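Local coordinates for protein putative sortase (Streptococcus pneumoniae, PDB 2W1K) that probably acts as a pilus-associated class C sortase, a cysteine transpeptidase that joins pilin subunits during pilus fiber assembly, at residues V109-R114 with T171-D176. Numbering follows the deposited sequence.
Sequences VIAGHR and TLITCD
Arg114 reaches across to the end of strand 168-176 and grips it with NH1. That nitrogen donates to Cys175 O (2.7 Å) and forms a salt bridge with Asp176 OD1 (3.0 Å). Both acceptors lie near the guanidinium plane, and Asp176 OD1 uses its anti lone pair. The Arg114 guanidinium and the Asp176 carboxylate are nearly coplanar, 22° apart. A water donates to Asp176 OD1. The rest of the guanidinium is held by Arg123 O at NE and Asp126 at NH2, which helps fix its rotation.

Thr174 OG1 donates to Gly112 O (2.7 Å). Its chi1 of -168° sets OG1 anti to the backbone N and leaves CG2 near Arg114 CD (3.7 Å).

Earlier in both segments the backbones pair in parallel, through Ile110 N to Thr171 O, Ile173 N to Ile110 O and Gly112 N to Ile173 O. Ala111 CB packs tightly on Ile173 CG2 (3.4 Å), and Val109 lies alongside Thr171.

Residues 171-175 read TLITC, the sortase signature that ends in the probable nucleophile. His113 is probably its histidine partner; ND1 lies 5.9 Å from Cys175 SG. In the sortase beta-barrel, strand 91-93 flanks 106-111, and strand 183-196 flanks 168-176.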
ATOM      1  N   VAL A 109       1.833  -1.629   5.617  1.00 29.93           N
ATOM      2  CA  VAL A 109       2.990  -0.738   5.166  1.00 27.96           C
ATOM      3  C   VAL A 109       3.220  -1.013   3.694  1.00 26.98           C
ATOM      4  O   VAL A 109       3.358  -2.173   3.312  1.00 25.91           O
ATOM      5  CB  VAL A 109       4.313  -0.942   5.978  1.00 26.94           C
ATOM      6  CG1 VAL A 109       5.338   0.094   5.528  1.00 25.83           C
ATOM      7  CG2 VAL A 109       4.070  -0.627   7.515  1.00 30.10           C
ATOM      8  N   ILE A 110       3.191   0.032   2.884  1.00 28.67           N
ATOM      9  CA  ILE A 110       3.371  -0.060   1.404  1.00 29.94           C
ATOM     10  C   ILE A 110       4.685   0.759   1.130  1.00 31.04           C
ATOM     11  O   ILE A 110       4.811   1.939   1.558  1.00 27.88           O
ATOM     12  CB  ILE A 110       2.225   0.618   0.618  1.00 29.87           C
ATOM     13  CG1 ILE A 110       0.750   0.043   0.856  1.00 34.74           C
ATOM     14  CG2 ILE A 110       2.475   0.657  -0.923  1.00 26.77           C
ATOM     15  CD1 ILE A 110       0.639  -1.347   0.860  1.00 34.06           C
ATOM     16  N   ALA A 111       5.618   0.176   0.379  1.00 29.91           N
ATOM     17  CA  ALA A 111       6.835   0.896   0.089  1.00 29.78           C
ATOM     18  C   ALA A 111       6.853   1.475  -1.343  1.00 30.30           C
ATOM     19  O   ALA A 111       6.141   1.002  -2.253  1.00 31.12           O
ATOM     20  CB  ALA A 111       8.075  -0.017   0.358  1.00 28.79           C
ATOM     21  N   GLY A 112       7.622   2.543  -1.557  1.00 29.44           N
ATOM     22  CA  GLY A 112       7.901   2.916  -2.925  1.00 28.63           C
ATOM     23  C   GLY A 112       9.154   3.724  -3.046  1.00 30.23           C
ATOM     24  O   GLY A 112       9.543   4.442  -2.072  1.00 30.07           O
ATOM     25  N   HIS A 113       9.766   3.662  -4.247  1.00 29.40           N
ATOM     26  CA  HIS A 113      10.999   4.448  -4.517  1.00 30.03           C
ATOM     27  C   HIS A 113      10.902   5.946  -4.503  1.00 31.25           C
ATOM     28  O   HIS A 113       9.836   6.536  -4.796  1.00 30.87           O
ATOM     29  CB  HIS A 113      11.605   4.023  -5.827  1.00 30.53           C
ATOM     30  CG  HIS A 113      12.330   2.736  -5.736  1.00 27.82           C
ATOM     31  ND1 HIS A 113      13.232   2.482  -4.711  1.00 29.89           N
ATOM     32  CD2 HIS A 113      12.399   1.690  -6.595  1.00 21.90           C
ATOM     33  CE1 HIS A 113      13.809   1.314  -4.941  1.00 31.72           C
ATOM     34  NE2 HIS A 113      13.340   0.827  -6.096  1.00 27.53           N
ATOM     35  N   ARG A 114      12.023   6.562  -4.126  1.00 32.40           N
ATOM     36  CA  ARG A 114      12.096   8.030  -3.978  1.00 32.47           C
ATOM     37  C   ARG A 114      12.565   8.704  -5.284  1.00 33.46           C
ATOM     38  O   ARG A 114      12.081   9.794  -5.662  1.00 35.83           O
ATOM     39  CB  ARG A 114      13.090   8.402  -2.895  1.00 30.92           C
ATOM     40  CG  ARG A 114      12.949   9.865  -2.495  1.00 30.34           C
ATOM     41  CD  ARG A 114      11.586  10.014  -1.848  1.00 29.43           C
ATOM     42  NE  ARG A 114      11.267  11.376  -1.397  1.00 30.80           N
ATOM     43  CZ  ARG A 114      11.624  11.958  -0.233  1.00 35.21           C
ATOM     44  NH1 ARG A 114      12.458  11.379   0.684  1.00 32.59           N
ATOM     45  NH2 ARG A 114      11.188  13.201  -0.034  1.00 37.59           N
ATOM     46  N   THR A 171       0.652   2.859   6.272  1.00 27.10           N
ATOM     47  CA  THR A 171       1.893   3.667   6.409  1.00 27.53           C
ATOM     48  C   THR A 171       2.662   3.563   5.096  1.00 28.23           C
ATOM     49  O   THR A 171       2.841   2.445   4.544  1.00 27.18           O
ATOM     50  CB  THR A 171       2.794   3.212   7.574  1.00 30.02           C
ATOM     51  OG1 THR A 171       2.076   3.383   8.820  1.00 29.11           O
ATOM     52  CG2 THR A 171       4.199   3.970   7.609  1.00 25.35           C
ATOM     53  N   LEU A 172       2.988   4.732   4.508  1.00 28.62           N
ATOM     54  CA  LEU A 172       3.814   4.818   3.281  1.00 29.98           C
ATOM     55  C   LEU A 172       5.301   4.946   3.688  1.00 31.64           C
ATOM     56  O   LEU A 172       5.656   5.775   4.541  1.00 31.36           O
ATOM     57  CB  LEU A 172       3.395   6.017   2.452  1.00 28.70           C
ATOM     58  CG  LEU A 172       2.188   5.805   1.529  1.00 32.82           C
ATOM     59  CD1 LEU A 172       1.185   4.665   1.719  1.00 28.87           C
ATOM     60  CD2 LEU A 172       1.561   6.997   0.868  1.00 32.65           C
ATOM     61  N   ILE A 173       6.182   4.145   3.066  1.00 32.08           N
ATOM     62  CA  ILE A 173       7.602   4.257   3.411  1.00 31.03           C
ATOM     63  C   ILE A 173       8.430   4.470   2.147  1.00 29.49           C
ATOM     64  O   ILE A 173       8.208   3.812   1.138  1.00 26.08           O
ATOM     65  CB  ILE A 173       8.140   2.967   4.142  1.00 31.96           C
ATOM     66  CG1 ILE A 173       9.611   3.216   4.572  1.00 29.10           C
ATOM     67  CG2 ILE A 173       7.937   1.701   3.232  1.00 31.43           C
ATOM     68  CD1 ILE A 173      10.165   2.151   5.584  1.00 27.63           C
ATOM     69  N   THR A 174       9.417   5.364   2.243  1.00 30.72           N
ATOM     70  CA  THR A 174      10.331   5.624   1.141  1.00 31.21           C
ATOM     71  C   THR A 174      11.629   6.062   1.705  1.00 32.75           C
ATOM     72  O   THR A 174      11.722   6.202   2.925  1.00 33.41           O
ATOM     73  CB  THR A 174       9.784   6.692   0.154  1.00 31.20           C
ATOM     74  OG1 THR A 174      10.583   6.698  -1.012  1.00 31.09           O
ATOM     75  CG2 THR A 174       9.741   8.146   0.735  1.00 26.46           C
ATOM     76  N   CYS A 175      12.653   6.254   0.826  1.00 32.80           N
ATOM     77  CA  CYS A 175      13.993   6.607   1.303  1.00 33.41           C
ATOM     78  C   CYS A 175      14.158   8.121   1.527  1.00 31.90           C
ATOM     79  O   CYS A 175      13.539   8.946   0.857  1.00 32.19           O
ATOM     80  CB  CYS A 175      15.072   6.000   0.383  1.00 34.66           C
ATOM     81  SG  CYS A 175      15.125   4.215   0.610  1.00 38.36           S
ATOM     82  N   ASP A 176      14.968   8.501   2.493  1.00 31.71           N
ATOM     83  CA  ASP A 176      15.149   9.921   2.764  1.00 31.26           C
ATOM     84  C   ASP A 176      16.551  10.094   3.429  1.00 32.40           C
ATOM     85  O   ASP A 176      17.011   9.235   4.179  1.00 31.18           O
ATOM     86  CB  ASP A 176      13.987  10.361   3.666  1.00 32.20           C
ATOM     87  CG  ASP A 176      13.993  11.846   4.008  1.00 36.45           C
ATOM     88  OD1 ASP A 176      13.660  12.692   3.135  1.00 34.90           O
ATOM     89  OD2 ASP A 176      14.341  12.181   5.183  1.00 45.21           O
TER
HETATM   90  O   HOH W   1      12.250  14.905   2.685  1.00 61.57           O